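Local structure of ABC-type amino acid transport system, periplasmic component (Caldanaerobacter subterraneus subsp. tengcongensis MB4, 4YMX) at residues T43-P48 with D60-F65; I67-A72 with K242-S247; A111-S116 with G154-E159; V192-A197 with M207-M212. The protein binds arginine between its two lobes as the substrate-binding component of an amino acid ABC transporter, to which it probably delivers the amino acid. All blocks are in the same frame, centred on the assembly; numbering follows the deposited sequence.

The two lobes of this solute-binding protein, each built round a mixed beta-sheet, hold arginine in the cleft between them. Contacts 1 and 2 both belong to the lobe of the sheet containing strand 38-43; they touch, and strand 59-63 of contact 1 leads directly into helix 65-77 of contact 2. Contact 3 spans the cleft, and contact 4, about 20 Å from it between centres, lies in the lobe of the sheet containing strand 189-193 and touches both contact 1 and contact 3. Contacts 1, 3 and 4 follow one another along the chain and all reach the bound arginine, whereas contact 2 joins 67-72 to the distant 242-247, with the second lobe's chain between.

Contact 1 (T43-P48 with D60-F65); sequences TSADFP and DEIVGF. With ARG (arginine), chain C.
Ile-62 lays its CG2 branch against the methyl of Ala-45, with CB of Ala-45 to CG2 of Ile-62 at 3.9 Å, and the same branch makes a looser approach, 4.5 Å, to CG2 of Thr-43. With CG1 of Ile-62 beside the backbone N (chi1 -64°), CG2 is the branch turned to Ala-45. The segments hold the two outer strands of a small antiparallel sheet, 46-47 and 59-63, with strand 51-56 between them, and His-53 of that middle strand touches both Ala-45 and Ile-62. Ala-45 is the centre of an inverse gamma turn, closed by a weak backbone bond from Asp-46 N to Ser-44 O.

From this turn the 43-48 segment grips the guanidinium of the bound arginine. NH2 of the bound arginine donates to the carbonyl O of Ser-44 at 2.9 Å. NH1 of the ligand donates to OD1 of Asp-46, also at 2.9 Å. The ring of Phe-47 lies against the guanidinium, with NE of the ligand 3.4 Å above the ring plane and over its centre, while the ligand CD passes over the far end of the ring near CZ. OD2 of Asp-46 is held separately by Val-175 N. A carbonyl, a carboxylate and an aromatic face thus meet the cationic end of the ligand, a combination consistent with selection for a positively charged side chain.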
loop_
_atom_site.group_PDB
_atom_site.type_symbol
_atom_site.label_atom_id
_atom_site.label_comp_id
_atom_site.label_asym_id
_atom_site.label_seq_id
_atom_site.Cartn_x
_atom_site.Cartn_y
_atom_site.Cartn_z
ATOM N N THR A 43 -2.128 0.455 10.003
ATOM C CA THR A 43 -2.023 0.782 8.592
ATOM C C THR A 43 -1.181 2.032 8.399
ATOM O O THR A 43 -0.827 2.700 9.373
ATOM C CB THR A 43 -3.401 0.936 7.913
ATOM O OG1 THR A 43 -3.213 0.932 6.495
ATOM C CG2 THR A 43 -4.111 2.235 8.320
ATOM N N SER A 44 -0.847 2.326 7.148
ATOM C CA SER A 44 -0.185 3.576 6.793
ATOM C C SER A 44 -1.125 4.286 5.838
ATOM O O SER A 44 -1.230 3.906 4.673
ATOM C CB SER A 44 1.159 3.298 6.120
ATOM O OG SER A 44 1.816 4.509 5.767
ATOM N N ALA A 45 -1.845 5.288 6.338
ATOM C CA ALA A 45 -2.950 5.891 5.585
ATOM C C ALA A 45 -2.499 7.035 4.671
ATOM O O ALA A 45 -3.009 8.167 4.730
ATOM C CB ALA A 45 -4.073 6.343 6.532
ATOM N N ASP A 46 -1.552 6.696 3.806
ATOM C CA ASP A 46 -0.997 7.585 2.806
ATOM C C ASP A 46 -1.140 6.952 1.429
ATOM O O ASP A 46 -0.385 7.266 0.514
ATOM C CB ASP A 46 0.489 7.794 3.103
ATOM C CG ASP A 46 1.290 6.482 3.122
ATOM O OD1 ASP A 46 0.696 5.377 3.137
ATOM O OD2 ASP A 46 2.528 6.563 3.132
ATOM N N PHE A 47 -2.111 6.055 1.285
ATOM C CA PHE A 47 -2.120 5.097 0.185
ATOM C C PHE A 47 -3.519 4.953 -0.407
ATOM O O PHE A 47 -4.086 3.852 -0.422
ATOM C CB PHE A 47 -1.636 3.747 0.735
ATOM C CG PHE A 47 -0.851 2.893 -0.244
ATOM C CD1 PHE A 47 -1.295 1.618 -0.571
ATOM C CD2 PHE A 47 0.335 3.344 -0.799
ATOM C CE1 PHE A 47 -0.561 0.796 -1.426
ATOM C CE2 PHE A 47 1.072 2.538 -1.655
ATOM C CZ PHE A 47 0.616 1.269 -1.984
ATOM N N PRO A 48 -4.099 6.069 -0.893
ATOM C CA PRO A 48 -5.418 5.987 -1.527
ATOM C C PRO A 48 -5.331 5.139 -2.794
ATOM O O PRO A 48 -4.341 5.241 -3.511
ATOM C CB PRO A 48 -5.709 7.450 -1.895
ATOM C CG PRO A 48 -4.335 8.077 -2.049
ATOM C CD PRO A 48 -3.525 7.430 -0.985
ATOM N N ASP A 60 -12.369 13.489 10.418
ATOM C CA ASP A 60 -11.107 12.958 9.908
ATOM C C ASP A 60 -11.243 11.449 10.011
ATOM O O ASP A 60 -11.049 10.868 11.084
ATOM C CB ASP A 60 -9.919 13.456 10.735
ATOM C CG ASP A 60 -8.635 12.693 10.440
ATOM O OD1 ASP A 60 -8.514 12.066 9.366
ATOM O OD2 ASP A 60 -7.726 12.716 11.298
ATOM N N GLU A 61 -11.604 10.813 8.902
ATOM C CA GLU A 61 -11.838 9.379 8.895
ATOM C C GLU A 61 -10.790 8.690 8.044
ATOM O O GLU A 61 -10.475 9.147 6.948
ATOM C CB GLU A 61 -13.216 9.061 8.314
ATOM C CG GLU A 61 -14.386 9.729 9.013
ATOM C CD GLU A 61 -15.706 9.439 8.322
ATOM O OE1 GLU A 61 -15.818 9.716 7.106
ATOM O OE2 GLU A 61 -16.628 8.924 8.991
ATOM N N ILE A 62 -10.249 7.589 8.550
ATOM C CA ILE A 62 -9.372 6.752 7.749
ATOM C C ILE A 62 -10.288 5.797 6.998
ATOM O O ILE A 62 -11.023 5.004 7.611
ATOM C CB ILE A 62 -8.372 5.989 8.616
ATOM C CG1 ILE A 62 -7.438 6.973 9.323
ATOM C CG2 ILE A 62 -7.558 5.025 7.773
ATOM C CD1 ILE A 62 -6.568 6.331 10.395
ATOM N N VAL A 63 -10.268 5.910 5.668
ATOM C CA VAL A 63 -11.179 5.167 4.806
ATOM C C VAL A 63 -10.424 4.500 3.664
ATOM O O VAL A 63 -9.249 4.791 3.426
ATOM C CB VAL A 63 -12.272 6.081 4.203
ATOM C CG1 VAL A 63 -13.102 6.736 5.303
ATOM C CG2 VAL A 63 -11.646 7.141 3.316
ATOM N N GLY A 64 -11.105 3.615 2.946
ATOM C CA GLY A 64 -10.535 2.979 1.774
ATOM C C GLY A 64 -10.902 1.516 1.676
ATOM O O GLY A 64 -11.569 0.965 2.552
ATOM N N PHE A 65 -10.444 0.886 0.603
ATOM C CA PHE A 65 -10.695 -0.529 0.353
ATOM C C PHE A 65 -10.228 -1.393 1.522
ATOM O O PHE A 65 -10.947 -2.286 1.978
ATOM C CB PHE A 65 -9.970 -0.911 -0.942
ATOM C CG PHE A 65 -10.207 -2.313 -1.412
ATOM C CD1 PHE A 65 -11.489 -2.768 -1.706
ATOM C CD2 PHE A 65 -9.133 -3.151 -1.654
ATOM C CE1 PHE A 65 -11.688 -4.058 -2.176
ATOM C CE2 PHE A 65 -9.327 -4.442 -2.130
ATOM C CZ PHE A 65 -10.607 -4.893 -2.393
HETATM N N ARG C . 2.805 -3.014 -1.750
HETATM C CA ARG C . 4.059 -2.372 -1.276
HETATM C C ARG C . 4.688 -3.181 -0.156
HETATM O O ARG C . 4.091 -4.135 0.341
HETATM C CB ARG C . 3.779 -0.948 -0.796
HETATM C CG ARG C . 2.696 -0.855 0.262
HETATM C CD ARG C . 2.649 0.525 0.898
HETATM N NE ARG C . 1.422 0.711 1.658
HETATM C CZ ARG C . 1.107 1.819 2.317
HETATM N NH1 ARG C . 1.924 2.858 2.327
HETATM N NH2 ARG C . -0.035 1.878 2.977
HETATM O OXT ARG C . 5.806 -2.895 0.269
#

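Contact 2 (I67-A72 with K242-S247); sequences IDIANA and KELKQS
Two helical segments face each other with their nearest CA atoms, those of Ala-72 and Leu-244, 8.3 Å apart, and the segments meet through apolar side chains. Leu-244 carries the contact with the two branches of its isobutyl end. CD2 meets the methyl of Ala-72, CB to CD2 at 4.1 Å, while CD1 approaches the flank of Ile-69 at CG1, 4.3 Å away. CG of Leu-244 lies anti to its carbonyl carbon (chi1 -73°), which carries the fork out from the helix toward the other segment. Glu-249 and Tyr-250 of helix 249-258 also touch it. At the last residue of 242-247, OG of Ser-247 donates to Glu-243 O at 2.8 Å, and the backbone N of Ser-247 reaches that oxygen from the opposite face of its carbonyl plane. Apolar helix-to-helix packing of this kind joins 65-77 to 231-247 within the lobe built on the sheet of strand 38-43, in the periplasmic binding protein fold.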
loop_
_atom_site.group_PDB
_atom_site.type_symbol
_atom_site.label_atom_id
_atom_site.label_comp_id
_atom_site.label_asym_id
_atom_site.label_seq_id
_atom_site.Cartn_x
_atom_site.Cartn_y
_atom_site.Cartn_z
ATOM N N ILE A 67 -9.850 -0.501 4.587
ATOM C CA ILE A 67 -10.672 -0.230 5.764
ATOM C C ILE A 67 -12.015 -0.963 5.680
ATOM O O ILE A 67 -12.505 -1.489 6.683
ATOM C CB ILE A 67 -10.912 1.270 5.971
ATOM C CG1 ILE A 67 -9.585 2.030 5.959
ATOM C CG2 ILE A 67 -11.681 1.513 7.269
ATOM C CD1 ILE A 67 -8.515 1.466 6.860
ATOM N N ASP A 68 -12.605 -1.016 4.491
ATOM C CA ASP A 68 -13.829 -1.786 4.326
ATOM C C ASP A 68 -13.588 -3.259 4.637
ATOM O O ASP A 68 -14.426 -3.909 5.271
ATOM C CB ASP A 68 -14.413 -1.605 2.931
ATOM C CG ASP A 68 -14.969 -0.210 2.711
ATOM O OD1 ASP A 68 -15.087 0.572 3.682
ATOM O OD2 ASP A 68 -15.291 0.105 1.549
ATOM N N ILE A 69 -12.439 -3.784 4.221
ATOM C CA ILE A 69 -12.118 -5.177 4.517
ATOM C C ILE A 69 -11.942 -5.354 6.028
ATOM O O ILE A 69 -12.452 -6.312 6.621
ATOM C CB ILE A 69 -10.853 -5.639 3.757
ATOM C CG1 ILE A 69 -11.139 -5.656 2.251
ATOM C CG2 ILE A 69 -10.393 -7.003 4.242
ATOM C CD1 ILE A 69 -9.921 -5.930 1.385
ATOM N N ALA A 70 -11.233 -4.417 6.653
ATOM C CA ALA A 70 -11.044 -4.462 8.102
ATOM C C ALA A 70 -12.361 -4.462 8.846
ATOM O O ALA A 70 -12.534 -5.207 9.820
ATOM C CB ALA A 70 -10.228 -3.304 8.548
ATOM N N ASN A 71 -13.296 -3.634 8.398
ATOM C CA ASN A 71 -14.585 -3.591 9.065
ATOM C C ASN A 71 -15.383 -4.874 8.874
ATOM O O ASN A 71 -16.117 -5.280 9.781
ATOM C CB ASN A 71 -15.369 -2.338 8.687
ATOM C CG ASN A 71 -15.009 -1.167 9.565
ATOM O OD1 ASN A 71 -15.257 -1.184 10.772
ATOM N ND2 ASN A 71 -14.419 -0.146 8.972
ATOM N N ALA A 72 -15.199 -5.543 7.739
ATOM C CA ALA A 72 -15.845 -6.836 7.530
ATOM C C ALA A 72 -15.281 -7.866 8.508
ATOM O O ALA A 72 -16.016 -8.700 9.051
ATOM C CB ALA A 72 -15.673 -7.309 6.084
ATOM N N LYS A 242 -12.683 -14.741 1.660
ATOM C CA LYS A 242 -13.411 -15.675 0.801
ATOM C C LYS A 242 -14.895 -15.330 0.736
ATOM O O LYS A 242 -15.488 -15.314 -0.349
ATOM C CB LYS A 242 -13.199 -17.117 1.276
ATOM C CG LYS A 242 -12.044 -17.816 0.580
ATOM C CD LYS A 242 -12.107 -19.329 0.780
ATOM C CE LYS A 242 -11.000 -20.044 0.010
ATOM N NZ LYS A 242 -11.266 -20.117 -1.456
ATOM N N GLU A 243 -15.513 -15.043 1.876
ATOM C CA GLU A 243 -16.940 -14.734 1.859
ATOM C C GLU A 243 -17.247 -13.411 1.154
ATOM O O GLU A 243 -18.265 -13.294 0.472
ATOM C CB GLU A 243 -17.536 -14.779 3.269
ATOM C CG GLU A 243 -19.023 -14.444 3.352
ATOM C CD GLU A 243 -19.928 -15.423 2.605
ATOM O OE1 GLU A 243 -21.135 -15.130 2.527
ATOM O OE2 GLU A 243 -19.453 -16.475 2.109
ATOM N N LEU A 244 -16.369 -12.422 1.295
ATOM C CA LEU A 244 -16.530 -11.186 0.530
ATOM C C LEU A 244 -16.565 -11.500 -0.962
ATOM O O LEU A 244 -17.453 -11.045 -1.689
ATOM C CB LEU A 244 -15.386 -10.204 0.825
ATOM C CG LEU A 244 -15.409 -9.511 2.185
ATOM C CD1 LEU A 244 -14.122 -8.712 2.380
ATOM C CD2 LEU A 244 -16.634 -8.617 2.325
ATOM N N LYS A 245 -15.609 -12.301 -1.411
ATOM C CA LYS A 245 -15.520 -12.645 -2.826
ATOM C C LYS A 245 -16.717 -13.458 -3.300
ATOM O O LYS A 245 -17.268 -13.207 -4.376
ATOM C CB LYS A 245 -14.226 -13.408 -3.121
ATOM C CG LYS A 245 -12.957 -12.552 -3.059
ATOM C CD LYS A 245 -11.740 -13.435 -3.247
ATOM C CE LYS A 245 -10.457 -12.619 -3.267
ATOM N NZ LYS A 245 -9.265 -13.520 -3.207
ATOM N N GLN A 246 -17.138 -14.417 -2.490
ATOM C CA GLN A 246 -18.163 -15.356 -2.927
ATOM C C GLN A 246 -19.582 -14.823 -2.773
ATOM O O GLN A 246 -20.500 -15.353 -3.388
ATOM C CB GLN A 246 -17.976 -16.682 -2.188
ATOM C CG GLN A 246 -16.662 -17.366 -2.567
ATOM C CD GLN A 246 -16.340 -18.564 -1.699
ATOM O OE1 GLN A 246 -16.999 -18.814 -0.693
ATOM N NE2 GLN A 246 -15.329 -19.330 -2.105
ATOM N N SER A 247 -19.758 -13.765 -1.985
ATOM C CA SER A 247 -21.097 -13.228 -1.707
ATOM C C SER A 247 -21.510 -12.068 -2.593
ATOM O O SER A 247 -22.666 -11.638 -2.547
ATOM C CB SER A 247 -21.187 -12.747 -0.263
ATOM O OG SER A 247 -20.385 -11.586 -0.081
#

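Contact 3 (A111-S116 with G154-E159); sequences AERKKS and GTTSEE. With ARG (arginine), chain C.
Arg-113 reaches across the ligand cleft of this periplasmic binding protein fold to Gly-154, just before helix 156-161. From CB the chain leaves with CG beside the backbone N (chi1 -72°) and runs extended to NE, which donates to a water at 2.9 Å; that water in turn donates to Gly-154 O. Beyond CZ, NH1 gives a nearly straight bond to O of the bound arginine, 2.8 Å at 165°, and also serves Thr-108 O. NH2 is shared: it donates to OXT of the ligand at 2.8 Å and, with a more bent N-H, to Gly-154 O at 2.9 Å, which lies in the guanidinium plane. The guanidinium therefore faces the ligand carboxylate along one edge. A leucine in its place would probably leave that carboxylate without its paired cationic donors and Gly-154 O without its link across the cleft. Thr-155 caps the helix, its OG1 accepting from Glu-158 N as well as bonding to Gln-152 O. The N-terminus of the helix, turned to the ligand carboxylate, probably helps stabilise its negative charge, and Thr-156 N there donates to OXT of the bound arginine at 2.9 Å.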
loop_
_atom_site.group_PDB
_atom_site.type_symbol
_atom_site.label_atom_id
_atom_site.label_comp_id
_atom_site.label_asym_id
_atom_site.label_seq_id
_atom_site.Cartn_x
_atom_site.Cartn_y
_atom_site.Cartn_z
ATOM N N ALA A 111 8.253 -13.358 0.326
ATOM C CA ALA A 111 8.908 -14.476 0.990
ATOM C C ALA A 111 9.688 -13.995 2.215
ATOM O O ALA A 111 9.674 -14.640 3.273
ATOM C CB ALA A 111 9.828 -15.202 0.019
ATOM N N GLU A 112 10.354 -12.854 2.077
ATOM C CA GLU A 112 11.118 -12.286 3.181
ATOM C C GLU A 112 10.229 -11.975 4.387
ATOM O O GLU A 112 10.549 -12.339 5.522
ATOM C CB GLU A 112 11.850 -11.023 2.724
ATOM C CG GLU A 112 12.612 -10.303 3.823
ATOM C CD GLU A 112 13.839 -11.067 4.304
ATOM O OE1 GLU A 112 14.435 -10.639 5.315
ATOM O OE2 GLU A 112 14.220 -12.078 3.676
ATOM N N ARG A 113 9.110 -11.305 4.140
ATOM C CA ARG A 113 8.204 -10.941 5.221
ATOM C C ARG A 113 7.560 -12.152 5.892
ATOM O O ARG A 113 7.274 -12.117 7.084
ATOM C CB ARG A 113 7.126 -9.990 4.706
ATOM C CG ARG A 113 7.646 -8.602 4.410
ATOM C CD ARG A 113 6.645 -7.838 3.597
ATOM N NE ARG A 113 7.121 -6.492 3.315
ATOM C CZ ARG A 113 6.539 -5.670 2.448
ATOM N NH1 ARG A 113 5.462 -6.061 1.781
ATOM N NH2 ARG A 113 7.025 -4.448 2.268
ATOM N N LYS A 114 7.332 -13.211 5.115
ATOM C CA LYS A 114 6.737 -14.441 5.632
ATOM C C LYS A 114 7.589 -15.109 6.715
ATOM O O LYS A 114 7.084 -15.926 7.488
ATOM C CB LYS A 114 6.461 -15.425 4.493
ATOM C CG LYS A 114 5.267 -15.056 3.632
ATOM C CD LYS A 114 5.144 -16.012 2.454
ATOM C CE LYS A 114 3.911 -15.725 1.628
ATOM N NZ LYS A 114 3.813 -16.654 0.465
ATOM N N LYS A 115 8.872 -14.761 6.777
ATOM C CA LYS A 115 9.731 -15.286 7.839
ATOM C C LYS A 115 9.346 -14.681 9.182
ATOM O O LYS A 115 9.605 -15.271 10.236
ATOM C CB LYS A 115 11.202 -14.974 7.558
ATOM C CG LYS A 115 11.726 -15.505 6.229
ATOM C CD LYS A 115 13.168 -15.063 6.017
ATOM C CE LYS A 115 13.823 -15.831 4.886
ATOM N NZ LYS A 115 15.223 -15.378 4.655
ATOM N N SER A 116 8.724 -13.504 9.142
ATOM C CA SER A 116 8.465 -12.720 10.355
ATOM C C SER A 116 7.000 -12.699 10.781
ATOM O O SER A 116 6.696 -12.712 11.975
ATOM C CB SER A 116 8.958 -11.282 10.171
ATOM O OG SER A 116 10.365 -11.253 9.982
ATOM N N GLY A 154 10.911 0.531 3.349
ATOM C CA GLY A 154 10.402 -0.754 3.808
ATOM C C GLY A 154 9.485 -1.431 2.813
ATOM O O GLY A 154 8.845 -2.430 3.130
ATOM N N THR A 155 9.447 -0.912 1.589
ATOM C CA THR A 155 8.502 -1.411 0.592
ATOM C C THR A 155 9.114 -2.184 -0.568
ATOM O O THR A 155 10.317 -2.116 -0.833
ATOM C CB THR A 155 7.661 -0.271 -0.030
ATOM O OG1 THR A 155 8.519 0.632 -0.749
ATOM C CG2 THR A 155 6.881 0.479 1.042
ATOM N N THR A 156 8.252 -2.885 -1.295
ATOM C CA THR A 156 8.668 -3.514 -2.544
ATOM C C THR A 156 9.023 -2.462 -3.600
ATOM O O THR A 156 9.832 -2.720 -4.495
ATOM C CB THR A 156 7.581 -4.421 -3.095
ATOM O OG1 THR A 156 6.371 -3.666 -3.224
ATOM C CG2 THR A 156 7.355 -5.600 -2.153
ATOM N N SER A 157 8.424 -1.280 -3.498
ATOM C CA SER A 157 8.774 -0.178 -4.400
ATOM C C SER A 157 10.235 0.198 -4.193
ATOM O O SER A 157 10.984 0.371 -5.156
ATOM C CB SER A 157 7.863 1.026 -4.148
ATOM O OG SER A 157 6.495 0.658 -4.296
ATOM N N GLU A 158 10.643 0.301 -2.935
ATOM C CA GLU A 158 12.044 0.545 -2.609
ATOM C C GLU A 158 12.949 -0.584 -3.116
ATOM O O GLU A 158 14.010 -0.330 -3.688
ATOM C CB GLU A 158 12.190 0.727 -1.100
ATOM C CG GLU A 158 13.628 0.833 -0.599
ATOM C CD GLU A 158 13.676 1.054 0.886
ATOM O OE1 GLU A 158 13.142 0.197 1.628
ATOM O OE2 GLU A 158 14.217 2.092 1.320
ATOM N N GLU A 159 12.525 -1.827 -2.914
ATOM C CA GLU A 159 13.258 -2.983 -3.437
ATOM C C GLU A 159 13.471 -2.882 -4.949
ATOM O O GLU A 159 14.559 -3.176 -5.464
ATOM C CB GLU A 159 12.487 -4.260 -3.109
ATOM C CG GLU A 159 13.151 -5.530 -3.578
ATOM C CD GLU A 159 12.322 -6.762 -3.271
ATOM O OE1 GLU A 159 11.539 -6.733 -2.293
ATOM O OE2 GLU A 159 12.446 -7.755 -4.019
HETATM N N ARG C . 2.805 -3.014 -1.750
HETATM C CA ARG C . 4.059 -2.372 -1.276
HETATM C C ARG C . 4.688 -3.181 -0.156
HETATM O O ARG C . 4.091 -4.135 0.341
HETATM C CB ARG C . 3.779 -0.948 -0.796
HETATM C CG ARG C . 2.696 -0.855 0.262
HETATM C CD ARG C . 2.649 0.525 0.898
HETATM N NE ARG C . 1.422 0.711 1.658
HETATM C CZ ARG C . 1.107 1.819 2.317
HETATM N NH1 ARG C . 1.924 2.858 2.327
HETATM N NH2 ARG C . -0.035 1.878 2.977
HETATM O OXT ARG C . 5.806 -2.895 0.269
HETATM O O HOH W 1 9.357 -5.198 4.612
#

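Contact 4 (V192-A197 with M207-M212); sequences VEDTVA and MKILYM. With ARG (arginine), chain C.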
loop_
_atom_site.group_PDB
_atom_site.type_symbol
_atom_site.label_atom_id
_atom_site.label_comp_id
_atom_site.label_asym_id
_atom_site.label_seq_id
_atom_site.Cartn_x
_atom_site.Cartn_y
_atom_site.Cartn_z
ATOM N N VAL A 192 6.054 3.557 -7.235
ATOM C CA VAL A 192 4.880 3.372 -6.384
ATOM C C VAL A 192 3.860 2.556 -7.158
ATOM O O VAL A 192 3.974 2.432 -8.373
ATOM C CB VAL A 192 4.307 4.754 -5.938
ATOM C CG1 VAL A 192 3.649 5.477 -7.106
ATOM C CG2 VAL A 192 3.336 4.612 -4.764
ATOM N N GLU A 193 2.884 1.973 -6.466
ATOM C CA GLU A 193 1.878 1.167 -7.135
ATOM C C GLU A 193 0.976 2.000 -8.031
ATOM O O GLU A 193 0.657 3.157 -7.722
ATOM C CB GLU A 193 1.058 0.366 -6.122
ATOM C CG GLU A 193 1.605 -1.019 -5.893
ATOM C CD GLU A 193 1.671 -1.380 -4.435
ATOM O OE1 GLU A 193 2.699 -1.095 -3.797
ATOM O OE2 GLU A 193 0.691 -1.961 -3.932
ATOM N N ASP A 194 0.566 1.381 -9.130
ATOM C CA ASP A 194 -0.238 2.008 -10.176
ATOM C C ASP A 194 -1.517 2.651 -9.650
ATOM O O ASP A 194 -1.805 3.811 -9.926
ATOM C CB ASP A 194 -0.596 0.944 -11.224
ATOM C CG ASP A 194 -1.353 1.510 -12.416
ATOM O OD1 ASP A 194 -1.142 2.686 -12.764
ATOM O OD2 ASP A 194 -2.154 0.754 -13.012
ATOM N N THR A 195 -2.299 1.899 -8.885
ATOM C CA THR A 195 -3.584 2.424 -8.429
ATOM C C THR A 195 -3.411 3.616 -7.501
ATOM O O THR A 195 -4.224 4.540 -7.498
ATOM C CB THR A 195 -4.433 1.355 -7.743
ATOM O OG1 THR A 195 -3.701 0.793 -6.652
ATOM C CG2 THR A 195 -4.812 0.269 -8.739
ATOM N N VAL A 196 -2.350 3.590 -6.705
ATOM C CA VAL A 196 -2.059 4.711 -5.825
ATOM C C VAL A 196 -1.563 5.938 -6.603
ATOM O O VAL A 196 -1.986 7.067 -6.321
ATOM C CB VAL A 196 -1.068 4.291 -4.724
ATOM C CG1 VAL A 196 -0.697 5.473 -3.854
ATOM C CG2 VAL A 196 -1.699 3.201 -3.858
ATOM N N ALA A 197 -0.684 5.718 -7.577
ATOM C CA ALA A 197 -0.271 6.805 -8.463
ATOM C C ALA A 197 -1.481 7.467 -9.128
ATOM O O ALA A 197 -1.553 8.695 -9.218
ATOM C CB ALA A 197 0.709 6.303 -9.513
ATOM N N MET A 207 1.798 15.523 -13.431
ATOM C CA MET A 207 2.536 14.266 -13.400
ATOM C C MET A 207 1.901 13.211 -14.308
ATOM O O MET A 207 0.709 13.273 -14.631
ATOM C CB MET A 207 2.613 13.736 -11.964
ATOM C CG MET A 207 3.428 14.620 -11.033
ATOM S SD MET A 207 3.351 13.991 -9.355
ATOM C CE MET A 207 4.219 15.276 -8.457
ATOM N N LYS A 208 2.709 12.230 -14.697
ATOM C CA LYS A 208 2.249 11.117 -15.517
ATOM C C LYS A 208 2.860 9.808 -15.041
ATOM O O LYS A 208 3.912 9.793 -14.395
ATOM C CB LYS A 208 2.571 11.347 -17.001
ATOM C CG LYS A 208 4.048 11.389 -17.306
ATOM C CD LYS A 208 4.303 11.701 -18.768
ATOM C CE LYS A 208 5.796 11.833 -18.998
ATOM N NZ LYS A 208 6.072 12.138 -20.432
ATOM N N ILE A 209 2.190 8.712 -15.367
ATOM C CA ILE A 209 2.659 7.381 -15.028
ATOM C C ILE A 209 3.374 6.791 -16.236
ATOM O O ILE A 209 2.867 6.857 -17.360
ATOM C CB ILE A 209 1.474 6.490 -14.655
ATOM C CG1 ILE A 209 0.796 7.045 -13.403
ATOM C CG2 ILE A 209 1.920 5.049 -14.438
ATOM C CD1 ILE A 209 -0.525 6.364 -13.045
ATOM N N LEU A 210 4.557 6.235 -16.000
ATOM C CA LEU A 210 5.250 5.435 -17.000
ATOM C C LEU A 210 5.154 3.964 -16.609
ATOM O O LEU A 210 5.598 3.553 -15.523
ATOM C CB LEU A 210 6.710 5.862 -17.145
ATOM C CG LEU A 210 6.890 7.325 -17.542
ATOM C CD1 LEU A 210 8.363 7.699 -17.628
ATOM C CD2 LEU A 210 6.177 7.621 -18.855
ATOM N N TYR A 211 4.540 3.178 -17.489
ATOM C CA TYR A 211 4.417 1.736 -17.298
ATOM C C TYR A 211 5.650 1.037 -17.851
ATOM O O TYR A 211 5.721 0.725 -19.042
ATOM C CB TYR A 211 3.137 1.216 -17.971
ATOM C CG TYR A 211 1.900 1.748 -17.286
ATOM C CD1 TYR A 211 1.355 1.087 -16.199
ATOM C CD2 TYR A 211 1.305 2.933 -17.694
ATOM C CE1 TYR A 211 0.239 1.578 -15.545
ATOM C CE2 TYR A 211 0.188 3.442 -17.038
ATOM C CZ TYR A 211 -0.339 2.752 -15.965
ATOM O OH TYR A 211 -1.441 3.258 -15.315
ATOM N N MET A 212 6.632 0.803 -16.993
ATOM C CA MET A 212 7.870 0.151 -17.415
ATOM C C MET A 212 7.857 -1.298 -16.978
ATOM O O MET A 212 7.703 -1.575 -15.789
ATOM C CB MET A 212 9.062 0.854 -16.782
ATOM C CG MET A 212 9.102 2.343 -17.037
ATOM S SD MET A 212 10.599 3.038 -16.345
ATOM C CE MET A 212 10.456 4.744 -16.843
HETATM N N ARG C . 2.805 -3.014 -1.750
HETATM C CA ARG C . 4.059 -2.372 -1.276
HETATM C C ARG C . 4.688 -3.181 -0.156
HETATM O O ARG C . 4.091 -4.135 0.341
HETATM C CB ARG C . 3.779 -0.948 -0.796
HETATM C CG ARG C . 2.696 -0.855 0.262
HETATM C CD ARG C . 2.649 0.525 0.898
HETATM N NE ARG C . 1.422 0.711 1.658
HETATM C CZ ARG C . 1.107 1.819 2.317
HETATM N NH1 ARG C . 1.924 2.858 2.327
HETATM N NH2 ARG C . -0.035 1.878 2.977
HETATM O OXT ARG C . 5.806 -2.895 0.269
#
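Tyr-211 and Asp-194 meet through a short hydrogen bond, the OH of Tyr-211 donating to OD1 of Asp-194 at 2.6 Å. The hydroxyl arrives on the syn side of the carboxylate, 25° out of its plane, and the carboxylate and ring planes stand 84° apart. CG of Asp-194 is anti to its backbone N (chi1 -176°), which swings the carboxylate toward the ring. Next to this bond, CD1 of Ile-209 touches both OD1 of Asp-194 and CB of Ala-197, each at 3.7 Å, while its CG2 lies over one face of the Tyr-211 ring, toward the rim. An alanine here in place of Asp-194 is likely to leave the tyrosine hydroxyl without its acceptor and the ring freer to turn. One residue earlier, Glu-193 is the N-cap of the helix and its OE1 accepts from the amino N of the bound arginine at 2.8 Å. Through the Asp-194, Ala-197 and Ile-209 contacts, helix 194-201 packs on edge strand 207-210, with strand 128-133 lying between 189-193 and 207-210 in the sheet.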